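Local coordinates for 1-acyl-sn-glycerol-3-phosphate acyltransferase (Thermotoga maritima, PDB 5KYM), which transfers an acyl chain to lysophosphatidic acid to make phosphatidic acid, working at the membrane through a two-helix motif that positions its active site, at residues L11-I16 against W200-G205; T18-F23 against G53-T58; Y44-I49 against V97-F102. All coordinates share one frame; numbering follows the deposited sequence.

Overall arrangement
Three contacts tie the N-terminal helices 2-34 and 38-59 to each other and to the rest of the acyltransferase. Contact 2 joins the two helices directly, where Arg55 and Tyr20 meet bound phospholipid. Contact 1 uses an earlier part of helix 2-34 and sets it against the loop before strand 207-211; its centre is about 11 Å from that of contact 2, and Phe13 CE1 lies 3.6 Å from Ala56 O. Contact 3 carries helix 38-59 onto the loop before strand 103-104. Its centre is about 13 Å from that of contact 2 and about 22 Å from that of contact 1. Tyr20 and Glu48, from contacts 2 and 3, both line the nonane pocket, a site lined by both helices and by Tyr117 of helix 114-120.

Contact 1: residues L11-I16 against W200-G205; sequences LYFYFI and WTFTPG
Phe202 pushes the far end of its ring between Phe13 and Tyr14, neighbours on helix 2-34, and each meets it differently. The Phe13 side chain runs out from the helix with CG anti to the backbone N (chi1 -178°), which carries its ring to the incoming one; CD2 lies 3.4 Å from Phe202 CZ. The two rings meet obliquely, planes at 54° and centroids 4.6 Å apart. Tyr14 takes a different rotation, CG beside its backbone N and anti to the carbonyl carbon, and swings its phenol toward the loop. Phe202 CE2 sits over one face of that phenol, 3.7 Å from Tyr14 CZ. The hydroxyl, still beside Phe202 CE2, donates a hydrogen bond to the backbone carbonyl of Trp200, with Tyr14 OH and Trp200 O 3.0 Å apart. The carbonyl oxygen lies near the phenol plane, at its edge, whereas the hydroxyl is tilted 29° from the carbonyl plane. Leu60 and Met88 also touch Phe202, and its backbone N bonds to Thr10 OG1. The whole is an aromatic cluster with one hydrogen bond beside it, joining the first membrane helix to the loop before strand 207-211 of the five-stranded mixed sheet.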
loop_
_atom_site.group_PDB
_atom_site.type_symbol
_atom_site.label_atom_id
_atom_site.label_comp_id
_atom_site.label_asym_id
_atom_site.label_seq_id
_atom_site.Cartn_x
_atom_site.Cartn_y
_atom_site.Cartn_z
ATOM N N LEU A 11 13.510 -16.299 7.593
ATOM C CA LEU A 11 14.064 -17.047 6.457
ATOM C C LEU A 11 12.966 -17.658 5.610
ATOM O O LEU A 11 12.930 -17.490 4.395
ATOM C CB LEU A 11 15.053 -18.108 6.948
ATOM C CG LEU A 11 16.372 -17.385 7.289
ATOM C CD1 LEU A 11 17.151 -17.843 8.525
ATOM C CD2 LEU A 11 17.211 -17.512 6.000
ATOM N N TYR A 12 12.041 -18.318 6.288
ATOM C CA TYR A 12 10.835 -18.853 5.688
ATOM C C TYR A 12 10.104 -17.761 4.893
ATOM O O TYR A 12 9.710 -17.993 3.722
ATOM C CB TYR A 12 9.961 -19.447 6.814
ATOM C CG TYR A 12 8.625 -20.009 6.454
ATOM C CD1 TYR A 12 8.496 -21.264 5.876
ATOM C CD2 TYR A 12 7.466 -19.317 6.792
ATOM C CE1 TYR A 12 7.228 -21.793 5.587
ATOM C CE2 TYR A 12 6.186 -19.818 6.535
ATOM C CZ TYR A 12 6.049 -21.062 5.930
ATOM O OH TYR A 12 4.761 -21.507 5.661
ATOM N N PHE A 13 9.975 -16.554 5.460
ATOM C CA PHE A 13 9.312 -15.522 4.684
ATOM C C PHE A 13 10.061 -15.166 3.399
ATOM O O PHE A 13 9.443 -15.123 2.346
ATOM C CB PHE A 13 9.024 -14.255 5.482
ATOM C CG PHE A 13 8.302 -13.210 4.689
ATOM C CD1 PHE A 13 6.935 -13.298 4.519
ATOM C CD2 PHE A 13 8.973 -12.182 4.091
ATOM C CE1 PHE A 13 6.245 -12.365 3.742
ATOM C CE2 PHE A 13 8.306 -11.249 3.335
ATOM C CZ PHE A 13 6.941 -11.352 3.132
ATOM N N TYR A 14 11.367 -14.883 3.481
ATOM C CA TYR A 14 12.084 -14.408 2.306
ATOM C C TYR A 14 12.150 -15.493 1.255
ATOM O O TYR A 14 12.009 -15.205 0.059
ATOM C CB TYR A 14 13.468 -13.831 2.646
ATOM C CG TYR A 14 13.410 -12.478 3.332
ATOM C CD1 TYR A 14 12.734 -11.407 2.737
ATOM C CD2 TYR A 14 14.004 -12.273 4.552
ATOM C CE1 TYR A 14 12.664 -10.165 3.339
ATOM C CE2 TYR A 14 13.979 -11.049 5.174
ATOM C CZ TYR A 14 13.305 -9.971 4.577
ATOM O OH TYR A 14 13.209 -8.727 5.235
ATOM N N PHE A 15 12.314 -16.732 1.680
ATOM C CA PHE A 15 12.422 -17.802 0.728
ATOM C C PHE A 15 11.107 -17.915 -0.080
ATOM O O PHE A 15 11.091 -17.746 -1.297
ATOM C CB PHE A 15 12.721 -19.104 1.428
ATOM C CG PHE A 15 12.783 -20.270 0.496
ATOM C CD1 PHE A 15 13.852 -20.418 -0.371
ATOM C CD2 PHE A 15 11.752 -21.203 0.457
ATOM C CE1 PHE A 15 13.906 -21.466 -1.243
ATOM C CE2 PHE A 15 11.801 -22.281 -0.427
ATOM C CZ PHE A 15 12.885 -22.395 -1.273
ATOM N N ILE A 16 10.012 -18.148 0.623
ATOM C CA ILE A 16 8.726 -18.261 0.002
ATOM C C ILE A 16 8.359 -17.024 -0.788
ATOM O O ILE A 16 7.950 -17.117 -1.924
ATOM C CB ILE A 16 7.627 -18.523 1.056
ATOM C CG1 ILE A 16 7.782 -19.935 1.588
ATOM C CG2 ILE A 16 6.212 -18.367 0.456
ATOM C CD1 ILE A 16 7.124 -20.116 2.930
ATOM N N TRP A 200 15.369 -5.921 9.778
ATOM C CA TRP A 200 15.333 -6.812 8.612
ATOM C C TRP A 200 14.647 -8.133 8.925
ATOM O O TRP A 200 14.398 -8.904 7.978
ATOM C CB TRP A 200 16.736 -7.199 8.140
ATOM C CG TRP A 200 17.643 -6.141 7.573
ATOM C CD1 TRP A 200 17.322 -4.875 7.226
ATOM C CD2 TRP A 200 19.033 -6.310 7.233
ATOM N NE1 TRP A 200 18.427 -4.221 6.743
ATOM C CE2 TRP A 200 19.486 -5.085 6.716
ATOM C CE3 TRP A 200 19.941 -7.387 7.315
ATOM C CZ2 TRP A 200 20.804 -4.894 6.287
ATOM C CZ3 TRP A 200 21.259 -7.190 6.901
ATOM C CH2 TRP A 200 21.676 -5.956 6.394
ATOM N N THR A 201 14.431 -8.428 10.223
ATOM C CA THR A 201 13.663 -9.582 10.704
ATOM C C THR A 201 12.215 -9.290 11.046
ATOM O O THR A 201 11.847 -8.182 11.423
ATOM C CB THR A 201 14.256 -10.224 12.010
ATOM O OG1 THR A 201 14.090 -9.381 13.173
ATOM C CG2 THR A 201 15.675 -10.571 11.799
ATOM N N PHE A 202 11.406 -10.347 10.995
ATOM C CA PHE A 202 9.988 -10.277 11.310
ATOM C C PHE A 202 9.716 -10.768 12.716
ATOM O O PHE A 202 10.538 -11.457 13.286
ATOM C CB PHE A 202 9.246 -11.145 10.322
ATOM C CG PHE A 202 9.292 -10.622 8.911
ATOM C CD1 PHE A 202 8.358 -9.701 8.465
ATOM C CD2 PHE A 202 10.284 -11.042 8.029
ATOM C CE1 PHE A 202 8.403 -9.234 7.174
ATOM C CE2 PHE A 202 10.347 -10.525 6.741
ATOM C CZ PHE A 202 9.396 -9.653 6.312
ATOM N N THR A 203 8.580 -10.375 13.286
ATOM C CA THR A 203 8.019 -10.974 14.502
ATOM C C THR A 203 6.525 -11.007 14.314
ATOM O O THR A 203 5.954 -9.969 14.032
ATOM C CB THR A 203 8.258 -10.121 15.781
ATOM O OG1 THR A 203 7.583 -8.893 15.674
ATOM C CG2 THR A 203 9.723 -9.727 16.000
ATOM N N PRO A 204 5.855 -12.158 14.478
ATOM C CA PRO A 204 4.394 -12.148 14.247
ATOM C C PRO A 204 3.606 -11.231 15.176
ATOM O O PRO A 204 4.114 -10.835 16.222
ATOM C CB PRO A 204 3.992 -13.587 14.514
ATOM C CG PRO A 204 5.204 -14.347 14.212
ATOM C CD PRO A 204 6.351 -13.500 14.751
ATOM N N GLY A 205 2.357 -10.951 14.785
ATOM C CA GLY A 205 1.418 -10.074 15.529
ATOM C C GLY A 205 0.180 -9.770 14.737
ATOM O O GLY A 205 0.102 -10.100 13.584
#

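Contact 2: residues T18-F23 against G53-T58; sequences TVYIVF and GKRAFT. With HGX (1-heptadecanoyl-2-tridecanoyl-3-glycerol-phosphonyl choline), chain D; HGX (1-heptadecanoyl-2-tridecanoyl-3-glycerol-phosphonyl choline), chain E.
Tyr20 and Arg55 reach toward each other from neighbouring helices, and their flat ends meet almost perpendicularly, the phenol and guanidinium planes standing 86° apart. Tyr20 projects with CG anti to its backbone N (chi1 -173°), which sends the hydroxyl across the gap between the helices. Arg55 answers with a chain extended from CG to NE, long enough to bring NH1 to the edge of the phenol, near the ring plane. The polar link is modest: Arg55 NH1 donates to Tyr20 OH over 2.9 Å, but the N-H...O angle of 121° makes it a weak, bent hydrogen bond. More of the arginine is given to lipid. Its NE donates to phosphate oxygen O4 of the chain D phospholipid at 3.0 Å, while glycerol carbon C3 of that lipid lies over the centre of one guanidinium face, 3.6 Å above the plane.

Helices 2-34 and 38-59 are probably the two-helix motif described for this enzyme, thought to position the active site within the bilayer; together they bind phospholipid in this crystal, with an arginine facing the headgroup and apolar side chains following the acyl chains. Tyr20 CD2 lies 3.8 Å from C14 of the chain D lipid, which runs along the edge of the ring, and the preceding residue, Val19, touches both lipids, its CG1 coming 3.4 Å from C17 of the chain E molecule. With the guanidinium of Arg55 cut back to an alanine, the chain D phosphate would probably lose this charged donor, and Tyr20 OH its weak N-H partner. Trp59 meets the Tyr20 ring edge-to-face from farther along helix 38-59, and a nonane molecule touches the same tyrosine.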
loop_
_atom_site.group_PDB
_atom_site.type_symbol
_atom_site.label_atom_id
_atom_site.label_comp_id
_atom_site.label_asym_id
_atom_site.label_seq_id
_atom_site.Cartn_x
_atom_site.Cartn_y
_atom_site.Cartn_z
ATOM N N THR A 18 10.236 -14.885 -2.198
ATOM C CA THR A 18 11.058 -14.691 -3.376
ATOM C C THR A 18 10.694 -15.678 -4.466
ATOM O O THR A 18 10.460 -15.314 -5.609
ATOM C CB THR A 18 12.524 -14.847 -3.035
ATOM O OG1 THR A 18 12.852 -13.954 -1.981
ATOM C CG2 THR A 18 13.349 -14.479 -4.258
ATOM N N VAL A 19 10.628 -16.940 -4.101
ATOM C CA VAL A 19 10.144 -17.928 -5.040
ATOM C C VAL A 19 8.746 -17.582 -5.550
ATOM O O VAL A 19 8.442 -17.805 -6.711
ATOM C CB VAL A 19 10.140 -19.346 -4.444
ATOM C CG1 VAL A 19 9.503 -20.310 -5.416
ATOM C CG2 VAL A 19 11.552 -19.810 -4.165
ATOM N N TYR A 20 7.894 -17.048 -4.687
ATOM C CA TYR A 20 6.526 -16.782 -5.081
ATOM C C TYR A 20 6.514 -15.606 -6.070
ATOM O O TYR A 20 5.952 -15.737 -7.207
ATOM C CB TYR A 20 5.648 -16.559 -3.863
ATOM C CG TYR A 20 4.154 -16.424 -4.130
ATOM C CD1 TYR A 20 3.622 -15.224 -4.557
ATOM C CD2 TYR A 20 3.275 -17.446 -3.870
ATOM C CE1 TYR A 20 2.267 -15.073 -4.777
ATOM C CE2 TYR A 20 1.906 -17.291 -4.070
ATOM C CZ TYR A 20 1.386 -16.105 -4.545
ATOM O OH TYR A 20 0.025 -15.835 -4.816
ATOM N N ILE A 21 7.165 -14.488 -5.703
ATOM C CA ILE A 21 7.151 -13.306 -6.585
ATOM C C ILE A 21 7.843 -13.586 -7.917
ATOM O O ILE A 21 7.339 -13.197 -8.927
ATOM C CB ILE A 21 7.715 -12.041 -5.949
ATOM C CG1 ILE A 21 6.841 -11.600 -4.786
ATOM C CG2 ILE A 21 7.662 -10.880 -6.929
ATOM C CD1 ILE A 21 7.481 -10.488 -3.931
ATOM N N VAL A 22 8.950 -14.297 -7.926
ATOM C CA VAL A 22 9.752 -14.448 -9.145
ATOM C C VAL A 22 9.193 -15.560 -10.035
ATOM O O VAL A 22 8.799 -15.298 -11.156
ATOM C CB VAL A 22 11.258 -14.614 -8.777
ATOM C CG1 VAL A 22 12.055 -15.239 -9.887
ATOM C CG2 VAL A 22 11.853 -13.262 -8.329
ATOM N N PHE A 23 9.112 -16.776 -9.529
ATOM C CA PHE A 23 8.728 -17.908 -10.374
ATOM C C PHE A 23 7.223 -18.017 -10.571
ATOM O O PHE A 23 6.755 -18.107 -11.689
ATOM C CB PHE A 23 9.327 -19.235 -9.864
ATOM C CG PHE A 23 10.833 -19.223 -9.805
ATOM C CD1 PHE A 23 11.492 -18.713 -8.692
ATOM C CD2 PHE A 23 11.579 -19.711 -10.845
ATOM C CE1 PHE A 23 12.875 -18.648 -8.631
ATOM C CE2 PHE A 23 12.968 -19.669 -10.798
ATOM C CZ PHE A 23 13.619 -19.131 -9.689
ATOM N N GLY A 53 -0.830 -10.016 -1.640
ATOM C CA GLY A 53 -0.975 -9.116 -0.488
ATOM C C GLY A 53 -1.420 -9.888 0.756
ATOM O O GLY A 53 -0.793 -9.838 1.807
ATOM N N LYS A 54 -2.462 -10.661 0.579
ATOM C CA LYS A 54 -3.067 -11.401 1.644
ATOM C C LYS A 54 -2.187 -12.498 2.112
ATOM O O LYS A 54 -1.915 -12.591 3.308
ATOM C CB LYS A 54 -4.410 -11.988 1.190
ATOM C CG LYS A 54 -5.490 -10.933 1.053
ATOM C CD LYS A 54 -6.835 -11.454 1.357
ATOM C CE LYS A 54 -7.888 -10.530 0.946
ATOM N NZ LYS A 54 -7.813 -10.384 -0.546
ATOM N N ARG A 55 -1.761 -13.340 1.187
ATOM C CA ARG A 55 -0.945 -14.501 1.498
ATOM C C ARG A 55 0.297 -14.087 2.270
ATOM O O ARG A 55 0.736 -14.800 3.168
ATOM C CB ARG A 55 -0.568 -15.242 0.217
ATOM C CG ARG A 55 -1.723 -16.024 -0.365
ATOM C CD ARG A 55 -1.417 -16.894 -1.563
ATOM N NE ARG A 55 -2.640 -17.529 -2.128
ATOM C CZ ARG A 55 -2.706 -18.105 -3.335
ATOM N NH1 ARG A 55 -1.648 -18.152 -4.141
ATOM N NH2 ARG A 55 -3.841 -18.639 -3.766
ATOM N N ALA A 56 0.870 -12.935 1.931
ATOM C CA ALA A 56 2.044 -12.438 2.618
ATOM C C ALA A 56 1.918 -12.506 4.128
ATOM O O ALA A 56 2.845 -12.926 4.870
ATOM C CB ALA A 56 2.272 -10.987 2.229
ATOM N N PHE A 57 0.772 -12.054 4.602
ATOM C CA PHE A 57 0.600 -12.004 6.026
ATOM C C PHE A 57 0.443 -13.410 6.579
ATOM O O PHE A 57 0.851 -13.647 7.720
ATOM C CB PHE A 57 -0.499 -11.034 6.438
ATOM C CG PHE A 57 -0.133 -9.642 6.180
ATOM C CD1 PHE A 57 -0.213 -9.141 4.908
ATOM C CD2 PHE A 57 0.400 -8.861 7.165
ATOM C CE1 PHE A 57 0.234 -7.877 4.617
ATOM C CE2 PHE A 57 0.883 -7.578 6.879
ATOM C CZ PHE A 57 0.795 -7.093 5.591
ATOM N N THR A 58 -0.059 -14.362 5.786
ATOM C CA THR A 58 -0.145 -15.746 6.284
ATOM C C THR A 58 1.229 -16.351 6.405
ATOM O O THR A 58 1.522 -16.988 7.396
ATOM C CB THR A 58 -1.050 -16.676 5.486
ATOM O OG1 THR A 58 -0.337 -17.189 4.385
ATOM C CG2 THR A 58 -2.283 -16.012 5.021
HETATM O O11 HGX D . 0.124 -19.956 0.321
HETATM C C11 HGX D . 0.541 -20.455 -0.733
HETATM C C12 HGX D . 1.925 -20.134 -1.260
HETATM C C13 HGX D . 2.597 -21.297 -1.987
HETATM C C14 HGX D . 4.012 -20.924 -2.454
HETATM C C15 HGX D . 4.967 -22.120 -2.442
HETATM C C16 HGX D . 6.441 -21.822 -2.781
HETATM C C17 HGX D . 7.372 -22.890 -2.189
HETATM C C18 HGX D . 8.776 -22.947 -2.789
HETATM O O3 HGX D . -0.283 -21.370 -1.513
HETATM C C3 HGX D . -1.689 -21.194 -1.759
HETATM C C2 HGX D . -2.518 -22.443 -1.363
HETATM C C1 HGX D . -3.716 -22.139 -0.412
HETATM O O3P HGX D . -3.607 -20.969 0.437
HETATM O O2 HGX D . -1.648 -23.478 -0.828
HETATM C C31 HGX D . -1.236 -24.528 -1.778
HETATM O O31 HGX D . -2.040 -25.433 -1.940
HETATM C C32 HGX D . 0.079 -24.524 -2.573
HETATM C C33 HGX D . 1.257 -25.288 -1.952
HETATM C C34 HGX D . 2.443 -25.452 -2.925
HETATM C C35 HGX D . 3.766 -25.782 -2.207
HETATM C C36 HGX D . 4.672 -26.805 -2.913
HETATM C C37 HGX D . 6.061 -27.038 -2.268
HETATM C C38 HGX D . 6.780 -28.304 -2.818
HETATM C C39 HGX D . 8.301 -28.436 -2.525
HETATM C C40 HGX D . 8.943 -29.773 -2.953
HETATM O O1 HGX D . -6.086 -20.652 0.916
HETATM P P1 HGX D . -4.804 -19.882 0.696
HETATM O O4 HGX D . -4.782 -18.873 -0.426
HETATM O O5 HGX D . -4.398 -19.062 2.054
HETATM C C4 HGX D . -5.231 -18.886 3.215
HETATM C C5 HGX D . -6.197 -17.715 3.038
HETATM O O11 HGX E . 0.052 -21.437 -4.807
HETATM C C11 HGX E . 0.020 -21.496 -6.021
HETATM C C12 HGX E . 1.309 -21.708 -6.786
HETATM C C13 HGX E . 2.623 -21.526 -6.024
HETATM C C14 HGX E . 3.734 -21.983 -6.979
HETATM C C15 HGX E . 5.161 -22.084 -6.426
HETATM C C16 HGX E . 6.088 -22.797 -7.440
HETATM C C17 HGX E . 7.580 -22.604 -7.116
HETATM C C18 HGX E . 8.600 -23.170 -8.119
HETATM O O3 HGX E . -1.265 -21.398 -6.755
HETATM C C3 HGX E . -2.524 -20.986 -6.187
HETATM C C2 HGX E . -3.653 -22.021 -6.363
HETATM C C1 HGX E . -4.955 -21.306 -5.960
HETATM O O3P HGX E . -6.144 -22.056 -6.256
HETATM O O2 HGX E . -3.423 -23.217 -5.560
HETATM C C31 HGX E . -3.452 -24.578 -6.172
HETATM O O31 HGX E . -4.302 -24.866 -7.002
HETATM C C32 HGX E . -2.470 -25.676 -5.775
HETATM C C33 HGX E . -1.383 -25.883 -6.838
HETATM C C34 HGX E . -0.128 -26.625 -6.346
HETATM C C35 HGX E . 1.191 -26.007 -6.841
HETATM C C36 HGX E . 2.358 -27.005 -6.790
HETATM C C37 HGX E . 3.743 -26.406 -7.094
HETATM C C38 HGX E . 4.863 -27.469 -7.060
HETATM C C39 HGX E . 6.299 -26.915 -6.929
HETATM C C40 HGX E . 7.377 -27.994 -6.753
HETATM O O1 HGX E . -7.950 -20.342 -5.822
HETATM P P1 HGX E . -7.542 -21.760 -5.482
HETATM O O4 HGX E . -7.333 -22.179 -4.041
HETATM O O5 HGX E . -8.665 -22.755 -6.111
HETATM C C4 HGX E . -10.053 -22.662 -5.750
HETATM C C5 HGX E . -10.760 -24.015 -5.844
#

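Contact 3: residues Y44-I49 against V97-F102; sequences YVLKEI and VATGAF
Thr99 is the residue of the 97-102 loop that meets helix 38-59, and its two branches go to different partners. At the root, CB stands 4.0 Å from Leu46 CD2 and a little farther from Ile49 CG2. From there the hydroxyl turns to one helix residue: OG1 lies between the backbone N and the carbonyl carbon (chi1 57°), an orientation that aims it at the leucine, whose CD2 it touches at 3.4 Å. The methyl takes the other way. CG2 packs against Ile49 CG2 at 3.8 Å, methyl against methyl, on the short branch of the isoleucine, and also comes 3.9 Å from the backbone oxygen Leu46 O. Leu46 bends its end toward the loop although its CB does not point straight there, whereas the CB of Ile49 points toward the loop and its CG2 makes the contact. Behind the pair, Ile49 also rests on Tyr117 and Leu121, so the helix sits over both the loop and helix 114-120. No hydrogen bond crosses between the two segments. A threonine hydroxyl set against a leucine methyl, with a methyl against an isoleucine, implies a join held by van der Waals contact rather than by directed polar bonds.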
loop_
_atom_site.group_PDB
_atom_site.type_symbol
_atom_site.label_atom_id
_atom_site.label_comp_id
_atom_site.label_asym_id
_atom_site.label_seq_id
_atom_site.Cartn_x
_atom_site.Cartn_y
_atom_site.Cartn_z
ATOM N N TYR A 44 -7.198 -11.197 -13.987
ATOM C CA TYR A 44 -6.414 -12.318 -13.487
ATOM C C TYR A 44 -5.171 -11.820 -12.807
ATOM O O TYR A 44 -4.938 -12.182 -11.674
ATOM C CB TYR A 44 -6.049 -13.272 -14.636
ATOM C CG TYR A 44 -4.971 -14.254 -14.344
ATOM C CD1 TYR A 44 -5.177 -15.272 -13.469
ATOM C CD2 TYR A 44 -3.748 -14.187 -14.988
ATOM C CE1 TYR A 44 -4.199 -16.217 -13.218
ATOM C CE2 TYR A 44 -2.745 -15.126 -14.740
ATOM C CZ TYR A 44 -2.974 -16.130 -13.824
ATOM O OH TYR A 44 -2.026 -17.079 -13.531
ATOM N N VAL A 45 -4.392 -10.971 -13.474
ATOM C CA VAL A 45 -3.138 -10.504 -12.892
ATOM C C VAL A 45 -3.428 -9.721 -11.620
ATOM O O VAL A 45 -2.748 -9.918 -10.585
ATOM C CB VAL A 45 -2.324 -9.573 -13.814
ATOM C CG1 VAL A 45 -1.022 -9.120 -13.108
ATOM C CG2 VAL A 45 -1.988 -10.261 -15.113
ATOM N N LEU A 46 -4.421 -8.833 -11.716
ATOM C CA LEU A 46 -4.800 -8.031 -10.562
ATOM C C LEU A 46 -5.226 -8.872 -9.370
ATOM O O LEU A 46 -4.910 -8.545 -8.244
ATOM C CB LEU A 46 -5.873 -6.973 -10.909
ATOM C CG LEU A 46 -5.325 -5.733 -11.635
ATOM C CD1 LEU A 46 -6.416 -4.743 -11.843
ATOM C CD2 LEU A 46 -4.137 -5.035 -10.936
ATOM N N LYS A 47 -5.928 -9.960 -9.619
ATOM C CA LYS A 47 -6.462 -10.779 -8.551
ATOM C C LYS A 47 -5.309 -11.488 -7.910
ATOM O O LYS A 47 -5.253 -11.554 -6.699
ATOM C CB LYS A 47 -7.511 -11.751 -9.102
ATOM C CG LYS A 47 -8.360 -12.475 -8.088
ATOM C CD LYS A 47 -9.253 -11.506 -7.306
ATOM C CE LYS A 47 -9.443 -11.973 -5.874
ATOM N NZ LYS A 47 -9.939 -13.408 -5.832
ATOM N N GLU A 48 -4.346 -11.952 -8.706
ATOM C CA GLU A 48 -3.150 -12.646 -8.181
ATOM C C GLU A 48 -2.281 -11.816 -7.250
ATOM O O GLU A 48 -1.658 -12.376 -6.352
ATOM C CB GLU A 48 -2.268 -13.187 -9.326
ATOM C CG GLU A 48 -2.782 -14.409 -10.060
ATOM C CD GLU A 48 -3.150 -15.501 -9.098
ATOM O OE1 GLU A 48 -2.300 -15.851 -8.205
ATOM O OE2 GLU A 48 -4.342 -15.931 -9.194
ATOM N N ILE A 49 -2.207 -10.521 -7.543
ATOM C CA ILE A 49 -1.529 -9.510 -6.753
ATOM C C ILE A 49 -2.223 -9.352 -5.442
ATOM O O ILE A 49 -1.584 -9.331 -4.405
ATOM C CB ILE A 49 -1.520 -8.115 -7.486
ATOM C CG1 ILE A 49 -0.594 -8.207 -8.708
ATOM C CG2 ILE A 49 -1.124 -6.932 -6.565
ATOM C CD1 ILE A 49 -0.755 -7.065 -9.696
ATOM N N VAL A 97 -7.152 -3.461 0.275
ATOM C CA VAL A 97 -7.800 -2.180 -0.050
ATOM C C VAL A 97 -7.849 -1.962 -1.561
ATOM O O VAL A 97 -8.918 -1.718 -2.109
ATOM C CB VAL A 97 -7.033 -1.024 0.578
ATOM C CG1 VAL A 97 -7.698 0.312 0.261
ATOM C CG2 VAL A 97 -6.801 -1.277 2.063
ATOM N N ALA A 98 -6.705 -2.074 -2.233
ATOM C CA ALA A 98 -6.587 -1.662 -3.613
ATOM C C ALA A 98 -5.298 -2.106 -4.293
ATOM O O ALA A 98 -4.245 -1.990 -3.705
ATOM C CB ALA A 98 -6.677 -0.150 -3.623
ATOM N N THR A 99 -5.378 -2.571 -5.528
ATOM C CA THR A 99 -4.200 -2.918 -6.253
ATOM C C THR A 99 -3.870 -1.840 -7.211
ATOM O O THR A 99 -3.934 -2.019 -8.446
ATOM C CB THR A 99 -4.298 -4.246 -7.000
ATOM O OG1 THR A 99 -5.397 -4.265 -7.895
ATOM C CG2 THR A 99 -4.512 -5.312 -6.054
ATOM N N GLY A 100 -3.378 -0.745 -6.623
ATOM C CA GLY A 100 -2.952 0.447 -7.348
ATOM C C GLY A 100 -1.458 0.712 -7.468
ATOM O O GLY A 100 -0.592 0.041 -6.873
ATOM N N ALA A 101 -1.196 1.735 -8.262
ATOM C CA ALA A 101 0.119 2.352 -8.391
ATOM C C ALA A 101 0.699 2.881 -7.077
ATOM O O ALA A 101 0.009 3.282 -6.190
ATOM C CB ALA A 101 -0.008 3.505 -9.353
ATOM N N PHE A 102 1.996 2.889 -6.980
ATOM C CA PHE A 102 2.665 3.505 -5.870
ATOM C C PHE A 102 3.970 4.132 -6.337
ATOM O O PHE A 102 4.309 4.009 -7.497
ATOM C CB PHE A 102 2.758 2.606 -4.639
ATOM C CG PHE A 102 3.561 1.357 -4.783
ATOM C CD1 PHE A 102 2.985 0.196 -5.202
ATOM C CD2 PHE A 102 4.896 1.313 -4.365
ATOM C CE1 PHE A 102 3.778 -0.988 -5.353
ATOM C CE2 PHE A 102 5.676 0.140 -4.433
ATOM C CZ PHE A 102 5.124 -1.015 -4.932
#